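Local coordinates for protein HpcE (Thermus thermophilus, PDB 1WZO) that probably isomerises 2-hydroxyhepta-2,4-diene-1,7-dioate in the breakdown of aromatic compounds, as a member of the fumarylacetoacetate hydrolase family, at residues F41-L47 and T204-V210; M108-A113 and L196-S200; A113-L117 and V192-L196. One frame throughout, in Å; residues are numbered along the deposited sequence.

Contact 1 (F41-L47 and T204-V210)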
loop_
_atom_site.group_PDB
_atom_site.type_symbol
_atom_site.label_atom_id
_atom_site.label_comp_id
_atom_site.label_asym_id
_atom_site.label_seq_id
_atom_site.Cartn_x
_atom_site.Cartn_y
_atom_site.Cartn_z
ATOM N N PHE B 41 -5.609 12.825 -2.750
ATOM C CA PHE B 41 -5.565 11.391 -3.010
ATOM C C PHE B 41 -4.095 10.994 -3.008
ATOM O O PHE B 41 -3.218 11.855 -2.917
ATOM C CB PHE B 41 -6.221 11.069 -4.368
ATOM C CG PHE B 41 -5.504 11.665 -5.552
ATOM C CD1 PHE B 41 -4.512 10.948 -6.218
ATOM C CD2 PHE B 41 -5.787 12.962 -5.974
ATOM C CE1 PHE B 41 -3.810 11.518 -7.287
ATOM C CE2 PHE B 41 -5.089 13.540 -7.041
ATOM C CZ PHE B 41 -4.099 12.815 -7.695
ATOM N N THR B 42 -3.817 9.698 -3.075
ATOM C CA THR B 42 -2.435 9.242 -3.092
ATOM C C THR B 42 -2.051 8.925 -4.532
ATOM O O THR B 42 -2.495 7.928 -5.102
ATOM C CB THR B 42 -2.247 7.992 -2.208
ATOM O OG1 THR B 42 -2.611 8.314 -0.862
ATOM C CG2 THR B 42 -0.791 7.532 -2.224
ATOM N N PRO B 43 -1.228 9.786 -5.146
ATOM C CA PRO B 43 -0.800 9.583 -6.531
ATOM C C PRO B 43 0.052 8.339 -6.744
ATOM O O PRO B 43 0.795 7.918 -5.853
ATOM C CB PRO B 43 -0.006 10.854 -6.845
ATOM C CG PRO B 43 -0.543 11.867 -5.889
ATOM C CD PRO B 43 -0.725 11.069 -4.626
ATOM N N GLY B 44 -0.089 7.745 -7.925
ATOM C CA GLY B 44 0.721 6.605 -8.291
ATOM C C GLY B 44 1.901 7.306 -8.946
ATOM O O GLY B 44 2.504 8.183 -8.327
ATOM N N LYS B 45 2.219 6.966 -10.190
ATOM C CA LYS B 45 3.323 7.621 -10.873
ATOM C C LYS B 45 2.852 8.920 -11.512
ATOM O O LYS B 45 1.701 9.038 -11.946
ATOM C CB LYS B 45 3.942 6.701 -11.929
ATOM C CG LYS B 45 2.957 6.055 -12.892
ATOM C CD LYS B 45 3.708 5.176 -13.902
ATOM C CE LYS B 45 2.754 4.424 -14.841
ATOM N NZ LYS B 45 1.885 3.455 -14.107
ATOM N N ILE B 46 3.766 9.883 -11.575
ATOM C CA ILE B 46 3.492 11.204 -12.113
ATOM C C ILE B 46 4.407 11.539 -13.279
ATOM O O ILE B 46 5.635 11.524 -13.134
ATOM C CB ILE B 46 3.714 12.276 -11.022
ATOM C CG1 ILE B 46 2.925 11.910 -9.759
ATOM C CG2 ILE B 46 3.300 13.656 -11.545
ATOM C CD1 ILE B 46 3.369 12.681 -8.509
ATOM N N LEU B 47 3.814 11.849 -14.430
ATOM C CA LEU B 47 4.580 12.237 -15.609
ATOM C C LEU B 47 4.195 13.646 -16.019
ATOM O O LEU B 47 3.029 14.022 -15.937
ATOM C CB LEU B 47 4.303 11.310 -16.793
ATOM C CG LEU B 47 4.749 9.851 -16.694
ATOM C CD1 LEU B 47 3.680 9.049 -15.973
ATOM C CD2 LEU B 47 4.965 9.283 -18.094
ATOM N N THR B 204 1.476 1.323 -19.199
ATOM C CA THR B 204 0.160 1.164 -18.590
ATOM C C THR B 204 -0.064 2.205 -17.492
ATOM O O THR B 204 0.709 2.281 -16.533
ATOM C CB THR B 204 -0.003 -0.238 -17.969
ATOM O OG1 THR B 204 0.129 -1.228 -18.992
ATOM C CG2 THR B 204 -1.381 -0.379 -17.313
ATOM N N LEU B 205 -1.108 3.022 -17.633
ATOM C CA LEU B 205 -1.405 4.015 -16.604
ATOM C C LEU B 205 -2.461 3.398 -15.703
ATOM O O LEU B 205 -3.431 2.807 -16.178
ATOM C CB LEU B 205 -1.919 5.322 -17.220
ATOM C CG LEU B 205 -0.927 6.053 -18.131
ATOM C CD1 LEU B 205 -1.563 7.323 -18.675
ATOM C CD2 LEU B 205 0.342 6.387 -17.352
ATOM N N GLU B 206 -2.268 3.528 -14.399
ATOM C CA GLU B 206 -3.186 2.942 -13.436
ATOM C C GLU B 206 -3.984 4.015 -12.713
ATOM O O GLU B 206 -3.605 5.189 -12.720
ATOM C CB GLU B 206 -2.381 2.112 -12.424
ATOM C CG GLU B 206 -1.405 1.142 -13.095
ATOM C CD GLU B 206 -0.464 0.456 -12.117
ATOM O OE1 GLU B 206 0.065 1.134 -11.211
ATOM O OE2 GLU B 206 -0.236 -0.760 -12.269
ATOM N N PRO B 207 -5.109 3.631 -12.082
ATOM C CA PRO B 207 -5.928 4.607 -11.354
ATOM C C PRO B 207 -5.052 5.374 -10.359
ATOM O O PRO B 207 -4.244 4.781 -9.647
ATOM C CB PRO B 207 -6.963 3.732 -10.651
ATOM C CG PRO B 207 -7.180 2.620 -11.652
ATOM C CD PRO B 207 -5.745 2.298 -12.071
ATOM N N TYR B 208 -5.226 6.689 -10.338
ATOM C CA TYR B 208 -4.489 7.609 -9.480
ATOM C C TYR B 208 -3.119 8.029 -9.995
ATOM O O TYR B 208 -2.396 8.766 -9.321
ATOM C CB TYR B 208 -4.419 7.082 -8.043
ATOM C CG TYR B 208 -5.800 7.012 -7.429
ATOM C CD1 TYR B 208 -6.388 5.787 -7.120
ATOM C CD2 TYR B 208 -6.559 8.170 -7.253
ATOM C CE1 TYR B 208 -7.707 5.714 -6.655
ATOM C CE2 TYR B 208 -7.875 8.111 -6.790
ATOM C CZ TYR B 208 -8.442 6.879 -6.497
ATOM O OH TYR B 208 -9.745 6.811 -6.052
ATOM N N ASP B 209 -2.758 7.571 -11.192
ATOM C CA ASP B 209 -1.506 8.015 -11.795
ATOM C C ASP B 209 -1.836 9.445 -12.210
ATOM O O ASP B 209 -3.011 9.778 -12.425
ATOM C CB ASP B 209 -1.137 7.182 -13.026
ATOM C CG ASP B 209 -0.421 5.885 -12.662
ATOM O OD1 ASP B 209 -0.081 5.709 -11.474
ATOM O OD2 ASP B 209 -0.191 5.055 -13.565
ATOM N N VAL B 210 -0.822 10.294 -12.341
ATOM C CA VAL B 210 -1.068 11.697 -12.679
ATOM C C VAL B 210 -0.283 12.214 -13.880
ATOM O O VAL B 210 0.893 11.885 -14.059
ATOM C CB VAL B 210 -0.734 12.607 -11.465
ATOM C CG1 VAL B 210 -0.906 14.084 -11.840
ATOM C CG2 VAL B 210 -1.621 12.236 -10.278
#
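Lys-45 lays its side chain across the carboxylate of Asp-209, beside a short parallel ladder in which Ile-46 of strand 46-50 pairs with Val-210 of strand 210-212. With CG set between the backbone N and the carbonyl carbon (chi1 50°), the lysine starts out over the aspartate: CB lies 4.2 Å from Asp-209 OD1, and CG is about equally far from both carboxylate oxygens. CD passes near OD2, CE meets both Asp-209 OD2 and Thr-204 O with Leu-205 CD2 beside it, and a bend at the last torsion (chi4 -64°) drops NZ into place. NZ forms a salt bridge of 2.7 Å with Asp-209 OD2, on its syn side but somewhat out of the carboxylate plane, and donates to Thr-204 O, in the carbonyl plane, at 2.9 Å. Glu-206 N reaches the same OD2 from the opposite face of the carboxylate, while Lys-45 N meets OD1 from above the plane. Three donors grip the two oxygens, and Asp-209 ties the type II turn 206-209 to Lys-45, just before strand 46-50. Replacing the aspartate by an alanine would probably leave the Lys-45 ammonium without its salt-bridge partner, and the amides of Lys-45 and Glu-206 without their acceptors, so the turn could shift. The ladder runs through Val-210 N to Lys-45 O (2.8 Å) and Leu-47 N to Val-210 O. Gly-44 suits its place because a CB would run into Asp-209 OD1. At the other end Val-210 CG2 meets the edge of the Phe-41 ring at CZ (3.6 Å), and the Tyr-208 ring lies obliquely to that ring, planes at 32°. Buried Asp-209 is thus compensated by one cation and two amide N-H groups, a setting likely to favour its ionised form and fix the lysine.

Contact 2 (M108-A113 and L196-S200); sequences MKRVRA and LEFIS
The C-terminal half of helix 192-200, in the fumarylacetoacetate hydrolase C-terminal region, receives the loop 108-113 that leads from strand 94-104 to the short helix 113-116, and polar groups of the helix bind the loop's backbone. Ser-200 does most of this. Its carbonyl O accepts Arg-110 N at 2.7 Å, the N-H pointing almost straight at it (173°) although the donor stands above the carbonyl plane. Its OG, held between the backbone N and the carbonyl carbon at chi1 72°, gives its proton to Leu-196 O (2.7 Å) and takes the longer bond from Val-111 N (3.3 Å). A small hydroxyl suits this place, since it can bond back to its own helix and still accept from the loop. Beside it, Met-108 bends at its last torsion (chi3 83°), which brings CE to Leu-196 CB at 3.9 Å, an unbranched apolar chain that can bend to meet the leucine. Lys-109 runs its CD past Ser-200 O, while its NZ forms a salt bridge with Asp-149 of a neighbouring subunit. A water donates to both Val-111 O and Glu-197 O, joining two carbonyls that could not bond to each other. Glu-197, extended beyond CG, packs that carbon against Val-111 O (3.4 Å) and reaches on to the start of helix 113-116, where OE2 accepts Ala-113 N at 3.0 Å from above the carboxylate plane.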
loop_
_atom_site.group_PDB
_atom_site.type_symbol
_atom_site.label_atom_id
_atom_site.label_comp_id
_atom_site.label_asym_id
_atom_site.label_seq_id
_atom_site.Cartn_x
_atom_site.Cartn_y
_atom_site.Cartn_z
ATOM N N MET B 108 -5.194 2.258 -18.228
ATOM C CA MET B 108 -5.043 2.656 -19.618
ATOM C C MET B 108 -3.847 2.011 -20.312
ATOM O O MET B 108 -2.717 2.114 -19.843
ATOM C CB MET B 108 -4.878 4.176 -19.727
ATOM C CG MET B 108 -5.977 5.015 -19.096
ATOM S SD MET B 108 -5.657 6.782 -19.377
ATOM C CE MET B 108 -6.334 6.979 -21.037
ATOM N N LYS B 109 -4.114 1.348 -21.431
ATOM C CA LYS B 109 -3.074 0.732 -22.246
ATOM C C LYS B 109 -3.605 0.721 -23.669
ATOM O O LYS B 109 -4.660 0.138 -23.938
ATOM C CB LYS B 109 -2.759 -0.699 -21.792
ATOM C CG LYS B 109 -1.580 -1.321 -22.547
ATOM C CD LYS B 109 -0.306 -0.490 -22.359
ATOM C CE LYS B 109 0.858 -1.005 -23.206
ATOM N NZ LYS B 109 1.362 -2.332 -22.754
ATOM N N ARG B 110 -2.879 1.389 -24.563
ATOM C CA ARG B 110 -3.246 1.493 -25.971
ATOM C C ARG B 110 -4.631 2.110 -26.160
ATOM O O ARG B 110 -5.438 1.626 -26.953
ATOM C CB ARG B 110 -3.186 0.120 -26.644
ATOM C CG ARG B 110 -1.792 -0.479 -26.679
ATOM C CD ARG B 110 -1.765 -1.790 -27.450
ATOM N NE ARG B 110 -0.447 -2.418 -27.406
ATOM C CZ ARG B 110 0.667 -1.855 -27.869
ATOM N NH1 ARG B 110 0.629 -0.646 -28.417
ATOM N NH2 ARG B 110 1.822 -2.501 -27.779
ATOM N N VAL B 111 -4.898 3.184 -25.424
ATOM C CA VAL B 111 -6.175 3.882 -25.518
ATOM C C VAL B 111 -6.071 4.924 -26.619
ATOM O O VAL B 111 -5.080 5.651 -26.700
ATOM C CB VAL B 111 -6.518 4.592 -24.186
ATOM C CG1 VAL B 111 -7.806 5.407 -24.332
ATOM C CG2 VAL B 111 -6.659 3.561 -23.082
ATOM N N ARG B 112 -7.080 4.986 -27.480
ATOM C CA ARG B 112 -7.084 5.963 -28.561
ATOM C C ARG B 112 -7.476 7.320 -27.989
ATOM O O ARG B 112 -8.227 7.395 -27.023
ATOM C CB ARG B 112 -8.085 5.550 -29.646
ATOM C CG ARG B 112 -7.842 4.164 -30.220
ATOM C CD ARG B 112 -9.062 3.673 -30.987
ATOM N NE ARG B 112 -8.953 2.258 -31.332
ATOM C CZ ARG B 112 -9.966 1.509 -31.758
ATOM N NH1 ARG B 112 -11.177 2.039 -31.896
ATOM N NH2 ARG B 112 -9.772 0.225 -32.039
ATOM N N ALA B 113 -6.970 8.389 -28.590
ATOM C CA ALA B 113 -7.266 9.743 -28.131
ATOM C C ALA B 113 -8.768 10.026 -27.989
ATOM O O ALA B 113 -9.204 10.637 -27.009
ATOM C CB ALA B 113 -6.630 10.759 -29.084
ATOM N N LEU B 196 -2.391 11.252 -23.208
ATOM C CA LEU B 196 -2.722 9.956 -22.620
ATOM C C LEU B 196 -2.639 8.840 -23.662
ATOM O O LEU B 196 -2.351 7.686 -23.332
ATOM C CB LEU B 196 -4.124 9.989 -21.995
ATOM C CG LEU B 196 -4.305 10.912 -20.784
ATOM C CD1 LEU B 196 -5.781 10.967 -20.409
ATOM C CD2 LEU B 196 -3.470 10.410 -19.603
ATOM N N GLU B 197 -2.894 9.181 -24.923
ATOM C CA GLU B 197 -2.804 8.194 -25.994
ATOM C C GLU B 197 -1.328 7.867 -26.218
ATOM O O GLU B 197 -0.944 6.703 -26.317
ATOM C CB GLU B 197 -3.387 8.757 -27.293
ATOM C CG GLU B 197 -3.212 7.851 -28.502
ATOM C CD GLU B 197 -3.694 8.509 -29.786
ATOM O OE1 GLU B 197 -3.111 9.539 -30.175
ATOM O OE2 GLU B 197 -4.656 8.006 -30.401
ATOM N N PHE B 198 -0.513 8.914 -26.297
ATOM C CA PHE B 198 0.920 8.756 -26.521
ATOM C C PHE B 198 1.565 7.906 -25.434
ATOM O O PHE B 198 2.333 6.987 -25.727
ATOM C CB PHE B 198 1.605 10.124 -26.561
ATOM C CG PHE B 198 3.094 10.050 -26.771
ATOM C CD1 PHE B 198 3.621 9.751 -28.024
ATOM C CD2 PHE B 198 3.969 10.241 -25.704
ATOM C CE1 PHE B 198 5.003 9.635 -28.214
ATOM C CE2 PHE B 198 5.353 10.129 -25.883
ATOM C CZ PHE B 198 5.866 9.824 -27.143
ATOM N N ILE B 199 1.245 8.222 -24.183
ATOM C CA ILE B 199 1.806 7.518 -23.041
ATOM C C ILE B 199 1.302 6.091 -22.907
ATOM O O ILE B 199 2.107 5.153 -22.843
ATOM C CB ILE B 199 1.525 8.284 -21.724
ATOM C CG1 ILE B 199 2.163 9.674 -21.791
ATOM C CG2 ILE B 199 2.071 7.490 -20.523
ATOM C CD1 ILE B 199 1.735 10.621 -20.665
ATOM N N SER B 200 -0.020 5.917 -22.889
ATOM C CA SER B 200 -0.615 4.593 -22.729
ATOM C C SER B 200 -0.279 3.629 -23.854
ATOM O O SER B 200 -0.539 2.434 -23.743
ATOM C CB SER B 200 -2.140 4.691 -22.585
ATOM O OG SER B 200 -2.759 5.038 -23.807
HETATM O O HOH W 1 -2.504 4.469 -27.026
#

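Contact 3 (A113-L117 and V192-L196); sequences AKDAL and VAELL
Ala-116 and Ala-193 face each other between the short, weakly bonded helix 113-116 and the first turn of helix 192-200, each sending its methyl toward the opposite backbone. Ala-116 CB rests 3.8 Å from Ala-193 O, and the two methyl carbons are 4.1 Å apart. Ala-193 CB in turn points into the other helix, 3.4 Å from Ala-113 O, while Ala-113 CB lies near Ala-193 O at 3.9 Å. With nothing longer than a methyl on these three residues, the backbones can come close, and the CA atoms of Ala-113 and Ala-193 are 4.8 Å apart. One turn further along helix 192-200, Leu-196 offers its CB to the same Ala-116 methyl at 4.1 Å. At the other end Leu-117 leans its end toward the helix and crosses Val-192 at about a right angle, the tip CD2 meeting CG1 at 3.8 Å. Val-192 CG1 stands anti to its backbone N (chi1 172°), facing the leucine. Leu-117 also touches Pro-166 and Tyr-123, and Leu-196 touches Val-120, so both leucines pack on strand 120-131. Charged residues stay off the interface: Lys-114 and Asp-115 pair in a salt bridge, and Glu-194 accepts Ser-191 N and forms a salt bridge with Arg-64. The side chains that meet are all aliphatic, so shape governs this part of the interface, with the polar tie of Ala-113 N to Glu-197 next to it.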
loop_
_atom_site.group_PDB
_atom_site.type_symbol
_atom_site.label_atom_id
_atom_site.label_comp_id
_atom_site.label_asym_id
_atom_site.label_seq_id
_atom_site.Cartn_x
_atom_site.Cartn_y
_atom_site.Cartn_z
ATOM N N ALA B 113 -6.970 8.389 -28.590
ATOM C CA ALA B 113 -7.266 9.743 -28.131
ATOM C C ALA B 113 -8.768 10.026 -27.989
ATOM O O ALA B 113 -9.204 10.637 -27.009
ATOM C CB ALA B 113 -6.630 10.759 -29.084
ATOM N N LYS B 114 -9.556 9.579 -28.963
ATOM C CA LYS B 114 -11.000 9.811 -28.935
ATOM C C LYS B 114 -11.685 9.223 -27.702
ATOM O O LYS B 114 -12.750 9.692 -27.307
ATOM C CB LYS B 114 -11.658 9.246 -30.201
ATOM C CG LYS B 114 -11.676 7.728 -30.280
ATOM C CD LYS B 114 -12.383 7.243 -31.543
ATOM C CE LYS B 114 -12.229 5.735 -31.730
ATOM N NZ LYS B 114 -12.797 4.945 -30.601
ATOM N N ASP B 115 -11.076 8.205 -27.097
ATOM C CA ASP B 115 -11.647 7.558 -25.913
ATOM C C ASP B 115 -10.910 7.891 -24.616
ATOM O O ASP B 115 -11.361 7.509 -23.535
ATOM C CB ASP B 115 -11.619 6.035 -26.055
ATOM C CG ASP B 115 -12.309 5.542 -27.308
ATOM O OD1 ASP B 115 -13.475 5.925 -27.536
ATOM O OD2 ASP B 115 -11.686 4.757 -28.055
ATOM N N ALA B 116 -9.788 8.595 -24.725
ATOM C CA ALA B 116 -8.965 8.913 -23.562
ATOM C C ALA B 116 -9.643 9.593 -22.379
ATOM O O ALA B 116 -9.503 9.137 -21.246
ATOM C CB ALA B 116 -7.750 9.726 -23.991
ATOM N N LEU B 117 -10.363 10.683 -22.623
ATOM C CA LEU B 117 -11.002 11.385 -21.522
ATOM C C LEU B 117 -11.990 10.521 -20.747
ATOM O O LEU B 117 -12.348 10.857 -19.623
ATOM C CB LEU B 117 -11.672 12.678 -22.017
ATOM C CG LEU B 117 -10.705 13.734 -22.574
ATOM C CD1 LEU B 117 -11.452 15.038 -22.848
ATOM C CD2 LEU B 117 -9.579 13.984 -21.580
ATOM N N VAL B 192 -4.791 16.793 -23.598
ATOM C CA VAL B 192 -4.786 15.769 -22.568
ATOM C C VAL B 192 -5.029 14.421 -23.251
ATOM O O VAL B 192 -4.328 13.437 -22.988
ATOM C CB VAL B 192 -5.904 16.020 -21.540
ATOM C CG1 VAL B 192 -6.000 14.845 -20.585
ATOM C CG2 VAL B 192 -5.636 17.320 -20.787
ATOM N N ALA B 193 -6.021 14.380 -24.137
ATOM C CA ALA B 193 -6.346 13.149 -24.857
ATOM C C ALA B 193 -5.158 12.637 -25.671
ATOM O O ALA B 193 -4.862 11.451 -25.657
ATOM C CB ALA B 193 -7.548 13.373 -25.773
ATOM N N GLU B 194 -4.478 13.528 -26.385
ATOM C CA GLU B 194 -3.330 13.111 -27.183
ATOM C C GLU B 194 -2.172 12.619 -26.311
ATOM O O GLU B 194 -1.472 11.669 -26.675
ATOM C CB GLU B 194 -2.858 14.259 -28.073
ATOM C CG GLU B 194 -3.853 14.624 -29.173
ATOM C CD GLU B 194 -3.405 15.828 -29.963
ATOM O OE1 GLU B 194 -3.144 16.872 -29.336
ATOM O OE2 GLU B 194 -3.311 15.730 -31.206
ATOM N N LEU B 195 -1.973 13.270 -25.169
ATOM C CA LEU B 195 -0.907 12.894 -24.244
ATOM C C LEU B 195 -1.159 11.509 -23.637
ATOM O O LEU B 195 -0.245 10.678 -23.560
ATOM C CB LEU B 195 -0.780 13.948 -23.133
ATOM C CG LEU B 195 -0.228 15.311 -23.567
ATOM C CD1 LEU B 195 -0.356 16.316 -22.437
ATOM C CD2 LEU B 195 1.239 15.156 -23.979
ATOM N N LEU B 196 -2.391 11.252 -23.208
ATOM C CA LEU B 196 -2.722 9.956 -22.620
ATOM C C LEU B 196 -2.639 8.840 -23.662
ATOM O O LEU B 196 -2.351 7.686 -23.332
ATOM C CB LEU B 196 -4.124 9.989 -21.995
ATOM C CG LEU B 196 -4.305 10.912 -20.784
ATOM C CD1 LEU B 196 -5.781 10.967 -20.409
ATOM C CD2 LEU B 196 -3.470 10.410 -19.603
#

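Contacts 2 and 3 share helix 192-200, with centres about 7 Å apart, and meet at Ala-113 and Leu-196: contact 3 takes the helix's first turn, contact 2 its later part. Contact 1 lies, centre to centre, about 14 Å from contact 2 and about 16 Å from contact 3, where the chain leaves that helix for strand 210-212. Along the sequence 41-47 comes first, then 108-117, then 192-200 and 204-210, so contact 1 encloses the others. Leu-205 links them, packing on Leu-196 and probably hydrogen-bonding Met-108. The helix is thus held by segment 108-117, the chain after it is fixed beside strand 46-50, and contacts 1 and 2 reach a neighbouring subunit of the four-chain assembly.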